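Local coordinates for protein LigF (Sphingobium sp. SYK-6, PDB 4XT0), which cleaves beta-aryl ether bonds of lignin-derived compounds stereospecifically, using glutathione, as a beta-etherase of the glutathione S-transferase superfamily, at residues A[7-12]-A[46-51]; A[39-44]-A[150-155]; A[54-59]-A[146-151]; A[115-120]-A[166-171]. One frame throughout, in Å; residues are numbered along the deposited sequence.

Interaction 1 of 4, residues A[7-12]-A[46-51]; sequences KLYSFG and DWFKKI. With GSH (glutathione), chain B.
Tyr-9, on the strand formed by 7-10, and Phe-48, on the weakly bonded helix 46-51, mark the closest backbone approach, their CA atoms 8.7 Å apart. The two short axes pass 11.2 Å from each other and their N-to-C directions differ by 122°; no hydrogen bond joins the segments at this separation, and side chains do the bridging. Tyr-9 reaches across to three residues of the helix. Ile-51 lays CD1 over one face of the phenol ring, 3.8 Å from the centroid and 25° off the ring normal, which meets the criteria of a CH-pi contact; the methyl sits nearest Tyr-9 CZ, displaced from the ring centre toward the rim. Phe-48 has CG anti to its backbone N (chi1 179°), which swings the ring toward the strand, and CE1 at its edge comes to 3.6 Å from Tyr-9 CB. Farther out, Trp-47 offers the edge of its indole, with CZ3 4.0 Å from Tyr-9 CE2. Behind Tyr-9, backbone bonding to Ala-59 ties the strand to the neighbouring antiparallel strand, and Trp-61 of that strand also touches the Tyr-9 side chain. At the strand's end Ser-10 OG accepts from Gly-12 N at 3.0 Å, an ST turn, just where Phe-11 CE2 approaches GSH N3. A short helix packed on the first strand in this way belongs to the thioredoxin-like N-terminal domain of glutathione S-transferases.

Interaction 2 of 4, residues A[39-44]-A[150-155]; sequences SKFEQH and LKWRRA. With GSH (glutathione), chain B.
Trp-152 of helix 146-157 meets Phe-41, Gln-43 and His-44 of the loop at 39-44, and a carboxylate oxygen of glutathione, O31, lies where the polar groups converge. Phe-41 and Trp-152 reach toward each other from the two sides of the contact: Phe-41 CE2 lies over the rim of one indole face, 3.5 Å from Trp-152 CH2, with the ring planes inclined at 51°. Gln-43 CG sits between its backbone N and carbonyl carbon, and a bend at chi2 (-85°) turns the amide toward the ligand; NE2 gives O31 an almost straight bond of 3.1 Å, with an N-H...O angle of 177°. Trp-152 NE1 donates to the same oxygen over 3.1 Å, and O31 lies in the plane of the indole, at its edge. His-44 NE2 adds a third bond, weak and bent. Its ring is held from the other nitrogen, since ND1 pairs with His-138; Gln-43 CG lies over one face of the imidazole, and Trp-152 NE1 is in plane at its edge. Three donors, one of them weak, thus converge on one carboxylate oxygen, an arrangement that would probably stabilise its negative charge. Trp-119 packs edge-to-face on Trp-152 from helix 93-121. The aromatic cluster spans the interface of the N- and C-terminal domains, and its polar edge closes the glycine end of the glutathione site.

Interaction 3 of 4, residues A[54-59]-A[146-151]; sequences RGQVPA and PEQQLK. With GSH (glutathione), chain B.
Gln-56 and Gln-148 bring their amide nitrogens side by side to one carboxylate oxygen of glutathione, O32, their side chains crossing at about a right angle and their amide planes 47° apart. No direct hydrogen bond joins them: Gln-56 NE2 and Gln-148 NE2, 3.3 Å apart, are both donors, and both point to the same acceptor, which probably makes their closeness tolerable. Of the ligand bonds, the stronger to GSH O32 comes from Gln-56 NE2 at 2.8 Å (158°), while Gln-148 NE2 gives a weak, bent one. The Gln-56 chain is extended beyond CG, which carries its amide to the carboxylate; a bend at chi2 (-57°) brings the Gln-148 amide to the same oxygen. A water supplies the second bridge, donating to Gln-148 OE1 at 2.9 Å and to the ligand's amide oxygen OE1, with a weak long bond from Gln-56 NE2. Backbone bonds hold the middle of the tripeptide: Val-57 N donates to GSH O2 at 3.2 Å, and Val-57 O accepts from GSH N2 at 2.7 Å. Both peptide groups of Val-57 are thereby paired with the cysteinyl part of the ligand, in the manner of an antiparallel strand. The next residue, Pro-58, follows a cis peptide bond, and a cis-proline loop of this kind is characteristic of the glutathione site of the thioredoxin fold.

Interaction 4 of 4, residues A[115-120]-A[166-171]; sequences STIGWA and EEFRKV
Ile-117 and Thr-116 on one helix press against Glu-167 and Phe-168 on the other without any hydrogen bond between the segments. Ile-117 CD1 rests over one face of the Phe-168 ring, displaced toward the rim, and lies 3.7 Å from Glu-167 CB. The second branch of the isoleucine, CG2, approaches Phe-168 CZ at 4.1 Å; the isoleucine thus meets the phenyl ring with both branches. Beside this apolar patch, Thr-116 CG2, on the side facing away from the backbone N, touches the aliphatic part of the glutamate at CG over 3.5 Å. The CA atoms of Thr-116 and Glu-167 are the nearest pair, 7.0 Å apart, while the axes of the short segments pass at 9.7 Å with N-to-C directions 136° apart. This is helix-on-helix packing within the all-helical C-terminal domain of the glutathione S-transferase fold, between helices 93-121 and 161-182. Moving outward, the Glu-167 carboxylate, bent at chi2 (-47°), turns toward the next turn of its own helix, and OE2 forms a salt bridge of 2.7 Å with Lys-170 NZ, met on the syn side but 32° out of the carboxylate plane. Thr-116 OG1 is bonded to the Trp-112 carbonyl in its own helix. Phe-214 of a loop packs on Ile-117, and Cys-113 on Glu-167. Beyond the subunit, Arg-169 pairs with Glu-147 of the second subunit, which also packs against Lys-170.

In the fold
From the N terminus, interaction 1 closes the first loop, bringing strand 6-10 back to helix 46-51 within the thioredoxin-like domain. Residues 39-44 lie inside that loop, so interaction 2 crosses it, running on to helix 146-157. Interaction 3 opens only after interaction 1 has closed and ends on the same helix as interaction 2, sharing Leu-150 and Lys-151; their centres lie about 8 Å apart. Interactions 2 and 3 join the two domains, and interactions 1 to 3 all touch glutathione. Interaction 4 crosses interactions 2 and 3, linking helices 93-121 and 161-182 of the C-terminal domain, and Trp-119 brings it against Trp-152 and Gln-148.

Interaction 1 of 4, residues A[7-12]-A[46-51]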
# COMPACT_ATOMS: atom_id res chain seq x y z
N LYS A 7 -14.83 18.95 -5.42
CA LYS A 7 -14.84 19.23 -3.98
C LYS A 7 -13.92 18.26 -3.26
O LYS A 7 -13.90 17.07 -3.58
CB LYS A 7 -16.26 19.11 -3.41
CG LYS A 7 -17.26 20.05 -4.07
CD LYS A 7 -18.67 19.84 -3.51
CE LYS A 7 -19.70 20.60 -4.34
NZ LYS A 7 -19.33 22.06 -4.46
N LEU A 8 -13.12 18.77 -2.32
CA LEU A 8 -12.30 17.90 -1.47
C LEU A 8 -12.75 17.99 -0.01
O LEU A 8 -12.79 19.08 0.57
CB LEU A 8 -10.81 18.25 -1.56
CG LEU A 8 -9.94 17.24 -0.80
CD1 LEU A 8 -9.86 15.90 -1.56
CD2 LEU A 8 -8.54 17.77 -0.49
N TYR A 9 -13.06 16.84 0.57
CA TYR A 9 -13.43 16.72 1.97
C TYR A 9 -12.22 16.21 2.75
O TYR A 9 -11.75 15.10 2.47
CB TYR A 9 -14.60 15.75 2.12
CG TYR A 9 -15.84 16.23 1.43
CD1 TYR A 9 -16.09 15.91 0.10
CD2 TYR A 9 -16.77 17.02 2.10
CE1 TYR A 9 -17.23 16.36 -0.54
CE2 TYR A 9 -17.91 17.47 1.47
CZ TYR A 9 -18.13 17.14 0.16
OH TYR A 9 -19.26 17.59 -0.47
N SER A 10 -11.71 16.99 3.69
CA SER A 10 -10.46 16.58 4.37
C SER A 10 -10.22 17.32 5.68
O SER A 10 -10.99 18.21 6.04
CB SER A 10 -9.26 16.80 3.44
OG SER A 10 -8.74 18.12 3.59
N PHE A 11 -9.15 16.95 6.38
CA PHE A 11 -8.79 17.61 7.64
C PHE A 11 -7.86 18.81 7.42
O PHE A 11 -7.36 19.38 8.38
CB PHE A 11 -8.08 16.63 8.60
CG PHE A 11 -8.99 15.59 9.22
CD1 PHE A 11 -10.37 15.74 9.23
CD2 PHE A 11 -8.44 14.44 9.79
CE1 PHE A 11 -11.19 14.77 9.80
CE2 PHE A 11 -9.25 13.47 10.36
CZ PHE A 11 -10.63 13.64 10.37
N GLY A 12 -7.62 19.19 6.17
CA GLY A 12 -6.68 20.27 5.90
C GLY A 12 -5.29 19.73 5.59
O GLY A 12 -5.12 18.53 5.36
N ASP A 46 -23.55 11.56 9.83
CA ASP A 46 -24.38 10.89 8.84
C ASP A 46 -24.23 11.53 7.46
O ASP A 46 -24.27 10.85 6.44
CB ASP A 46 -25.85 10.90 9.26
CG ASP A 46 -26.12 10.04 10.48
OD1 ASP A 46 -25.46 8.98 10.62
OD2 ASP A 46 -26.98 10.42 11.30
N TRP A 47 -24.05 12.85 7.43
CA TRP A 47 -23.92 13.54 6.15
C TRP A 47 -22.59 13.21 5.48
O TRP A 47 -22.53 13.15 4.25
CB TRP A 47 -24.11 15.06 6.30
CG TRP A 47 -23.00 15.83 6.97
CD1 TRP A 47 -22.98 16.28 8.26
CD2 TRP A 47 -21.77 16.29 6.37
NE1 TRP A 47 -21.82 16.97 8.50
CE2 TRP A 47 -21.06 16.99 7.36
CE3 TRP A 47 -21.21 16.17 5.09
CZ2 TRP A 47 -19.81 17.57 7.12
CZ3 TRP A 47 -19.96 16.74 4.85
CH2 TRP A 47 -19.27 17.43 5.86
N PHE A 48 -21.53 12.99 6.25
CA PHE A 48 -20.26 12.70 5.60
C PHE A 48 -20.15 11.23 5.20
O PHE A 48 -19.56 10.91 4.17
CB PHE A 48 -19.05 13.08 6.47
CG PHE A 48 -17.74 12.74 5.80
CD1 PHE A 48 -17.32 13.45 4.68
CD2 PHE A 48 -16.96 11.67 6.23
CE1 PHE A 48 -16.13 13.12 4.01
CE2 PHE A 48 -15.78 11.34 5.58
CZ PHE A 48 -15.36 12.07 4.47
N LYS A 49 -20.73 10.34 6.00
CA LYS A 49 -20.69 8.90 5.70
C LYS A 49 -21.53 8.58 4.46
O LYS A 49 -21.37 7.54 3.83
CB LYS A 49 -21.13 8.08 6.90
CG LYS A 49 -20.11 8.08 8.04
CD LYS A 49 -20.44 7.10 9.17
CE LYS A 49 -21.66 7.54 9.97
NZ LYS A 49 -21.87 6.68 11.17
N LYS A 50 -22.43 9.50 4.12
CA LYS A 50 -23.15 9.43 2.85
C LYS A 50 -22.18 9.65 1.67
O LYS A 50 -22.32 9.03 0.62
CB LYS A 50 -24.27 10.47 2.86
CG LYS A 50 -24.91 10.76 1.52
CD LYS A 50 -25.35 12.22 1.48
CE LYS A 50 -24.13 13.15 1.48
NZ LYS A 50 -24.22 14.27 2.46
N ILE A 51 -21.20 10.54 1.85
CA ILE A 51 -20.17 10.79 0.84
C ILE A 51 -19.13 9.66 0.80
O ILE A 51 -18.81 9.11 -0.26
CB ILE A 51 -19.48 12.14 1.08
CG1 ILE A 51 -20.50 13.27 0.93
CG2 ILE A 51 -18.31 12.35 0.14
CD1 ILE A 51 -20.05 14.58 1.51
N1 GSH B . -5.94 4.66 3.39
CA1 GSH B . -6.66 5.92 3.64
C1 GSH B . -6.13 7.06 2.77
O11 GSH B . -6.89 7.92 2.37
O12 GSH B . -4.83 7.15 2.46
CB1 GSH B . -6.48 6.28 5.13
CG1 GSH B . -7.36 7.49 5.43
CD1 GSH B . -7.13 7.95 6.86
OE1 GSH B . -6.48 7.27 7.62
N2 GSH B . -7.65 9.13 7.26
CA2 GSH B . -7.45 9.60 8.64
C2 GSH B . -8.79 9.72 9.33
O2 GSH B . -9.79 9.88 8.65
CB2 GSH B . -6.82 11.00 8.61
SG2 GSH B . -5.08 10.97 8.06
N3 GSH B . -8.90 9.66 10.69
CA3 GSH B . -10.22 9.81 11.31
C3 GSH B . -10.78 8.54 11.91
O31 GSH B . -11.67 8.61 12.72
O32 GSH B . -10.30 7.33 11.55

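Interaction 2 of 4, residues A[39-44]-A[150-155]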
# COMPACT_ATOMS: atom_id res chain seq x y z
N SER A 39 -12.56 17.67 15.48
CA SER A 39 -12.90 17.95 16.88
C SER A 39 -14.38 17.67 17.16
O SER A 39 -14.77 17.44 18.29
CB SER A 39 -12.54 19.41 17.25
OG SER A 39 -13.40 20.35 16.63
N LYS A 40 -15.19 17.67 16.10
CA LYS A 40 -16.60 17.32 16.22
C LYS A 40 -16.91 15.95 15.63
O LYS A 40 -18.08 15.62 15.41
CB LYS A 40 -17.46 18.39 15.53
CG LYS A 40 -17.35 19.76 16.17
CD LYS A 40 -17.87 20.84 15.25
CE LYS A 40 -17.68 22.21 15.88
NZ LYS A 40 -18.11 23.30 14.97
N PHE A 41 -15.87 15.16 15.39
CA PHE A 41 -16.00 13.84 14.76
C PHE A 41 -16.88 13.87 13.52
O PHE A 41 -17.66 12.95 13.29
CB PHE A 41 -16.58 12.82 15.76
CG PHE A 41 -15.69 12.56 16.95
CD1 PHE A 41 -15.79 13.33 18.10
CD2 PHE A 41 -14.75 11.54 16.91
CE1 PHE A 41 -14.97 13.08 19.19
CE2 PHE A 41 -13.93 11.29 17.99
CZ PHE A 41 -14.04 12.06 19.13
N GLU A 42 -16.77 14.93 12.73
CA GLU A 42 -17.62 15.08 11.56
C GLU A 42 -17.36 13.98 10.53
O GLU A 42 -18.24 13.70 9.70
CB GLU A 42 -17.44 16.46 10.92
CG GLU A 42 -18.19 17.56 11.67
CD GLU A 42 -18.04 18.94 11.06
OE1 GLU A 42 -17.30 19.09 10.05
OE2 GLU A 42 -18.66 19.89 11.60
N GLN A 43 -16.20 13.34 10.59
CA GLN A 43 -15.93 12.24 9.64
C GLN A 43 -16.85 11.06 9.94
O GLN A 43 -16.97 10.13 9.14
CB GLN A 43 -14.45 11.80 9.67
CG GLN A 43 -14.00 11.04 10.91
CD GLN A 43 -13.58 11.96 12.05
OE1 GLN A 43 -14.03 13.11 12.13
NE2 GLN A 43 -12.73 11.47 12.94
N HIS A 44 -17.52 11.11 11.09
CA HIS A 44 -18.45 10.06 11.50
C HIS A 44 -19.89 10.53 11.44
O HIS A 44 -20.80 9.84 11.89
CB HIS A 44 -18.12 9.57 12.91
CG HIS A 44 -16.73 9.05 13.05
ND1 HIS A 44 -16.04 9.08 14.24
CD2 HIS A 44 -15.89 8.48 12.15
CE1 HIS A 44 -14.84 8.56 14.07
NE2 HIS A 44 -14.72 8.19 12.81
N LEU A 150 -10.28 0.35 17.58
CA LEU A 150 -9.23 0.00 18.52
C LEU A 150 -8.23 1.16 18.69
O LEU A 150 -7.76 1.44 19.81
CB LEU A 150 -8.51 -1.26 18.05
CG LEU A 150 -7.55 -1.90 19.05
CD1 LEU A 150 -8.19 -1.95 20.44
CD2 LEU A 150 -7.15 -3.29 18.59
N LYS A 151 -7.92 1.84 17.59
CA LYS A 151 -7.03 3.00 17.64
C LYS A 151 -7.60 4.11 18.52
O LYS A 151 -6.86 4.70 19.31
CB LYS A 151 -6.77 3.53 16.23
CG LYS A 151 -5.33 3.35 15.77
CD LYS A 151 -5.18 3.72 14.31
CE LYS A 151 -5.66 2.61 13.40
NZ LYS A 151 -4.65 1.52 13.22
N TRP A 152 -8.89 4.40 18.38
CA TRP A 152 -9.55 5.41 19.21
C TRP A 152 -9.49 5.03 20.69
O TRP A 152 -9.21 5.87 21.54
CB TRP A 152 -11.01 5.63 18.76
CG TRP A 152 -11.15 6.62 17.64
CD1 TRP A 152 -11.51 6.35 16.34
CD2 TRP A 152 -10.90 8.03 17.70
NE1 TRP A 152 -11.51 7.51 15.60
CE2 TRP A 152 -11.13 8.55 16.40
CE3 TRP A 152 -10.49 8.90 18.71
CZ2 TRP A 152 -10.98 9.91 16.11
CZ3 TRP A 152 -10.34 10.25 18.42
CH2 TRP A 152 -10.59 10.74 17.13
N ARG A 153 -9.74 3.75 20.98
CA ARG A 153 -9.70 3.24 22.36
C ARG A 153 -8.32 3.40 22.97
O ARG A 153 -8.18 3.78 24.13
CB ARG A 153 -10.13 1.77 22.40
CG ARG A 153 -11.60 1.56 22.10
CD ARG A 153 -12.03 0.13 22.36
NE ARG A 153 -13.48 -0.02 22.23
CZ ARG A 153 -14.11 -0.23 21.08
NH1 ARG A 153 -13.41 -0.31 19.96
NH2 ARG A 153 -15.44 -0.36 21.05
N ARG A 154 -7.30 3.10 22.17
CA ARG A 154 -5.91 3.20 22.61
C ARG A 154 -5.44 4.66 22.67
O ARG A 154 -4.54 4.99 23.46
CB ARG A 154 -5.02 2.38 21.68
CG ARG A 154 -5.26 0.87 21.78
CD ARG A 154 -4.43 0.08 20.76
NE ARG A 154 -4.32 -1.32 21.14
CZ ARG A 154 -3.91 -2.30 20.34
NH1 ARG A 154 -3.58 -2.04 19.08
NH2 ARG A 154 -3.85 -3.55 20.79
N ALA A 155 -6.04 5.53 21.86
CA ALA A 155 -5.77 6.97 21.93
C ALA A 155 -6.24 7.57 23.26
O ALA A 155 -5.58 8.45 23.83
CB ALA A 155 -6.43 7.69 20.77
N1 GSH B . -5.94 4.66 3.39
CA1 GSH B . -6.66 5.92 3.64
C1 GSH B . -6.13 7.06 2.77
O11 GSH B . -6.89 7.92 2.37
O12 GSH B . -4.83 7.15 2.46
CB1 GSH B . -6.48 6.28 5.13
CG1 GSH B . -7.36 7.49 5.43
CD1 GSH B . -7.13 7.95 6.86
OE1 GSH B . -6.48 7.27 7.62
N2 GSH B . -7.65 9.13 7.26
CA2 GSH B . -7.45 9.60 8.64
C2 GSH B . -8.79 9.72 9.33
O2 GSH B . -9.79 9.88 8.65
CB2 GSH B . -6.82 11.00 8.61
SG2 GSH B . -5.08 10.97 8.06
N3 GSH B . -8.90 9.66 10.69
CA3 GSH B . -10.22 9.81 11.31
C3 GSH B . -10.78 8.54 11.91
O31 GSH B . -11.67 8.61 12.72
O32 GSH B . -10.30 7.33 11.55

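Interaction 3 of 4, residues A[54-59]-A[146-151]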
# COMPACT_ATOMS: atom_id res chain seq x y z
N ARG A 54 -16.86 4.80 4.53
CA ARG A 54 -15.76 4.36 5.40
C ARG A 54 -15.60 5.29 6.61
O ARG A 54 -15.03 4.92 7.63
CB ARG A 54 -14.44 4.29 4.62
CG ARG A 54 -14.43 3.30 3.45
CD ARG A 54 -14.06 1.90 3.92
NE ARG A 54 -12.70 1.83 4.47
CZ ARG A 54 -12.15 0.72 4.95
NH1 ARG A 54 -12.83 -0.42 4.95
NH2 ARG A 54 -10.92 0.74 5.43
N GLY A 55 -16.10 6.52 6.48
CA GLY A 55 -16.02 7.47 7.58
C GLY A 55 -14.62 8.01 7.82
O GLY A 55 -14.22 8.27 8.97
N GLN A 56 -13.86 8.16 6.74
CA GLN A 56 -12.52 8.72 6.83
C GLN A 56 -12.27 9.73 5.73
O GLN A 56 -12.96 9.76 4.71
CB GLN A 56 -11.46 7.61 6.78
CG GLN A 56 -11.31 6.87 8.11
CD GLN A 56 -10.10 5.96 8.16
OE1 GLN A 56 -9.85 5.18 7.24
NE2 GLN A 56 -9.32 6.07 9.23
N VAL A 57 -11.28 10.59 5.96
CA VAL A 57 -10.88 11.58 4.98
C VAL A 57 -9.50 11.16 4.45
O VAL A 57 -8.79 10.41 5.12
CB VAL A 57 -10.82 13.01 5.59
CG1 VAL A 57 -12.21 13.45 6.06
CG2 VAL A 57 -9.79 13.09 6.74
N PRO A 58 -9.11 11.63 3.25
CA PRO A 58 -9.85 12.51 2.34
C PRO A 58 -10.80 11.79 1.41
O PRO A 58 -10.71 10.58 1.18
CB PRO A 58 -8.72 13.18 1.54
CG PRO A 58 -7.70 12.11 1.44
CD PRO A 58 -7.71 11.49 2.83
N ALA A 59 -11.72 12.57 0.85
CA ALA A 59 -12.63 12.06 -0.16
C ALA A 59 -12.78 13.15 -1.22
O ALA A 59 -12.97 14.31 -0.88
CB ALA A 59 -13.99 11.67 0.47
N PRO A 146 -13.06 -1.40 12.13
CA PRO A 146 -12.65 -2.10 13.36
C PRO A 146 -11.27 -1.69 13.85
O PRO A 146 -11.09 -1.40 15.04
CB PRO A 146 -12.67 -3.58 12.95
CG PRO A 146 -13.52 -3.63 11.73
CD PRO A 146 -13.29 -2.34 11.03
N GLU A 147 -10.31 -1.67 12.93
CA GLU A 147 -8.95 -1.26 13.24
C GLU A 147 -8.92 0.17 13.82
O GLU A 147 -8.06 0.51 14.63
CB GLU A 147 -8.06 -1.36 11.99
CG GLU A 147 -7.66 -2.80 11.57
CD GLU A 147 -8.81 -3.61 10.95
OE1 GLU A 147 -9.76 -2.99 10.42
OE2 GLU A 147 -8.76 -4.86 10.99
N GLN A 148 -9.88 1.00 13.40
CA GLN A 148 -9.98 2.38 13.87
C GLN A 148 -10.70 2.48 15.22
O GLN A 148 -10.44 3.39 16.01
CB GLN A 148 -10.69 3.27 12.84
CG GLN A 148 -10.01 3.30 11.47
CD GLN A 148 -8.57 3.78 11.55
OE1 GLN A 148 -7.66 3.13 11.03
NE2 GLN A 148 -8.35 4.93 12.20
N GLN A 149 -11.61 1.54 15.48
CA GLN A 149 -12.26 1.48 16.79
C GLN A 149 -11.21 1.25 17.87
O GLN A 149 -11.25 1.88 18.93
CB GLN A 149 -13.31 0.37 16.82
CG GLN A 149 -14.58 0.71 16.08
CD GLN A 149 -15.43 -0.51 15.81
OE1 GLN A 149 -14.90 -1.60 15.62
NE2 GLN A 149 -16.75 -0.33 15.81
N LEU A 150 -10.28 0.35 17.58
CA LEU A 150 -9.23 0.00 18.52
C LEU A 150 -8.23 1.16 18.69
O LEU A 150 -7.76 1.44 19.81
CB LEU A 150 -8.51 -1.26 18.05
CG LEU A 150 -7.55 -1.90 19.05
CD1 LEU A 150 -8.19 -1.95 20.44
CD2 LEU A 150 -7.15 -3.29 18.59
N LYS A 151 -7.92 1.84 17.59
CA LYS A 151 -7.03 3.00 17.64
C LYS A 151 -7.60 4.11 18.52
O LYS A 151 -6.86 4.70 19.31
CB LYS A 151 -6.77 3.53 16.23
CG LYS A 151 -5.33 3.35 15.77
CD LYS A 151 -5.18 3.72 14.31
CE LYS A 151 -5.66 2.61 13.40
NZ LYS A 151 -4.65 1.52 13.22
N1 GSH B . -5.94 4.66 3.39
CA1 GSH B . -6.66 5.92 3.64
C1 GSH B . -6.13 7.06 2.77
O11 GSH B . -6.89 7.92 2.37
O12 GSH B . -4.83 7.15 2.46
CB1 GSH B . -6.48 6.28 5.13
CG1 GSH B . -7.36 7.49 5.43
CD1 GSH B . -7.13 7.95 6.86
OE1 GSH B . -6.48 7.27 7.62
N2 GSH B . -7.65 9.13 7.26
CA2 GSH B . -7.45 9.60 8.64
C2 GSH B . -8.79 9.72 9.33
O2 GSH B . -9.79 9.88 8.65
CB2 GSH B . -6.82 11.00 8.61
SG2 GSH B . -5.08 10.97 8.06
N3 GSH B . -8.90 9.66 10.69
CA3 GSH B . -10.22 9.81 11.31
C3 GSH B . -10.78 8.54 11.91
O31 GSH B . -11.67 8.61 12.72
O32 GSH B . -10.30 7.33 11.55
O HOH W 1 -6.33 4.53 8.87

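Interaction 4 of 4, residues A[115-120]-A[166-171]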
# COMPACT_ATOMS: atom_id res chain seq x y z
N SER A 115 1.97 7.77 12.23
CA SER A 115 0.58 7.86 12.65
C SER A 115 0.35 7.21 14.02
O SER A 115 -0.29 7.82 14.89
CB SER A 115 -0.32 7.21 11.58
OG SER A 115 -1.65 7.04 12.04
N THR A 116 0.88 6.01 14.22
CA THR A 116 0.72 5.31 15.50
C THR A 116 1.18 6.17 16.67
O THR A 116 0.53 6.23 17.71
CB THR A 116 1.49 3.98 15.54
OG1 THR A 116 1.01 3.12 14.50
CG2 THR A 116 1.28 3.29 16.90
N ILE A 117 2.31 6.86 16.49
CA ILE A 117 2.80 7.74 17.54
C ILE A 117 1.84 8.92 17.72
O ILE A 117 1.56 9.34 18.84
CB ILE A 117 4.23 8.22 17.24
CG1 ILE A 117 5.18 7.02 17.14
CG2 ILE A 117 4.72 9.19 18.30
CD1 ILE A 117 4.95 5.97 18.21
N GLY A 118 1.30 9.42 16.61
CA GLY A 118 0.29 10.46 16.63
C GLY A 118 -0.98 10.10 17.40
O GLY A 118 -1.49 10.92 18.17
N TRP A 119 -1.50 8.89 17.19
CA TRP A 119 -2.69 8.44 17.92
C TRP A 119 -2.43 8.32 19.42
O TRP A 119 -3.32 8.57 20.24
CB TRP A 119 -3.18 7.09 17.38
CG TRP A 119 -4.02 7.21 16.13
CD1 TRP A 119 -3.56 7.24 14.84
CD2 TRP A 119 -5.44 7.33 16.05
NE1 TRP A 119 -4.62 7.37 13.97
CE2 TRP A 119 -5.78 7.42 14.69
CE3 TRP A 119 -6.47 7.35 17.00
CZ2 TRP A 119 -7.10 7.54 14.25
CZ3 TRP A 119 -7.77 7.47 16.57
CH2 TRP A 119 -8.08 7.56 15.20
N ALA A 120 -1.21 7.93 19.78
CA ALA A 120 -0.86 7.72 21.18
C ALA A 120 -0.76 9.05 21.93
O ALA A 120 -1.25 9.17 23.05
CB ALA A 120 0.44 6.94 21.29
N GLU A 166 8.56 -0.20 19.07
CA GLU A 166 8.74 -0.73 17.73
C GLU A 166 8.40 0.33 16.68
O GLU A 166 9.11 0.49 15.68
CB GLU A 166 7.89 -1.99 17.54
CG GLU A 166 7.73 -2.43 16.10
CD GLU A 166 9.01 -2.97 15.47
OE1 GLU A 166 10.04 -3.02 16.17
OE2 GLU A 166 8.98 -3.34 14.28
N GLU A 167 7.33 1.09 16.93
CA GLU A 167 6.88 2.11 15.99
C GLU A 167 7.94 3.19 15.82
O GLU A 167 8.19 3.65 14.69
CB GLU A 167 5.57 2.74 16.45
CG GLU A 167 4.37 1.80 16.35
CD GLU A 167 4.29 1.07 15.03
OE1 GLU A 167 4.33 1.73 13.98
OE2 GLU A 167 4.20 -0.18 15.03
N PHE A 168 8.54 3.59 16.93
CA PHE A 168 9.65 4.55 16.92
C PHE A 168 10.82 4.04 16.08
O PHE A 168 11.39 4.81 15.31
CB PHE A 168 10.13 4.86 18.35
CG PHE A 168 9.51 6.09 18.93
CD1 PHE A 168 9.74 7.34 18.35
CD2 PHE A 168 8.68 6.02 20.04
CE1 PHE A 168 9.16 8.49 18.87
CE2 PHE A 168 8.10 7.17 20.57
CZ PHE A 168 8.33 8.40 19.98
N ARG A 169 11.19 2.76 16.22
CA ARG A 169 12.28 2.21 15.40
C ARG A 169 11.99 2.31 13.91
O ARG A 169 12.89 2.59 13.11
CB ARG A 169 12.58 0.74 15.73
CG ARG A 169 13.87 0.29 15.03
CD ARG A 169 13.99 -1.19 14.74
NE ARG A 169 13.36 -1.57 13.48
CZ ARG A 169 12.29 -2.35 13.42
NH1 ARG A 169 11.77 -2.81 14.55
NH2 ARG A 169 11.74 -2.66 12.25
N LYS A 170 10.75 2.05 13.52
CA LYS A 170 10.39 2.12 12.11
C LYS A 170 10.43 3.56 11.58
O LYS A 170 10.78 3.80 10.42
CB LYS A 170 9.01 1.50 11.89
CG LYS A 170 9.04 -0.02 11.86
CD LYS A 170 7.96 -0.62 12.75
CE LYS A 170 6.62 -0.64 12.06
NZ LYS A 170 5.55 -1.19 12.93
N VAL A 171 10.11 4.53 12.44
CA VAL A 171 10.25 5.92 12.05
C VAL A 171 11.72 6.18 11.72
O VAL A 171 12.03 6.82 10.71
CB VAL A 171 9.76 6.90 13.16
CG1 VAL A 171 10.06 8.34 12.77
CG2 VAL A 171 8.27 6.74 13.40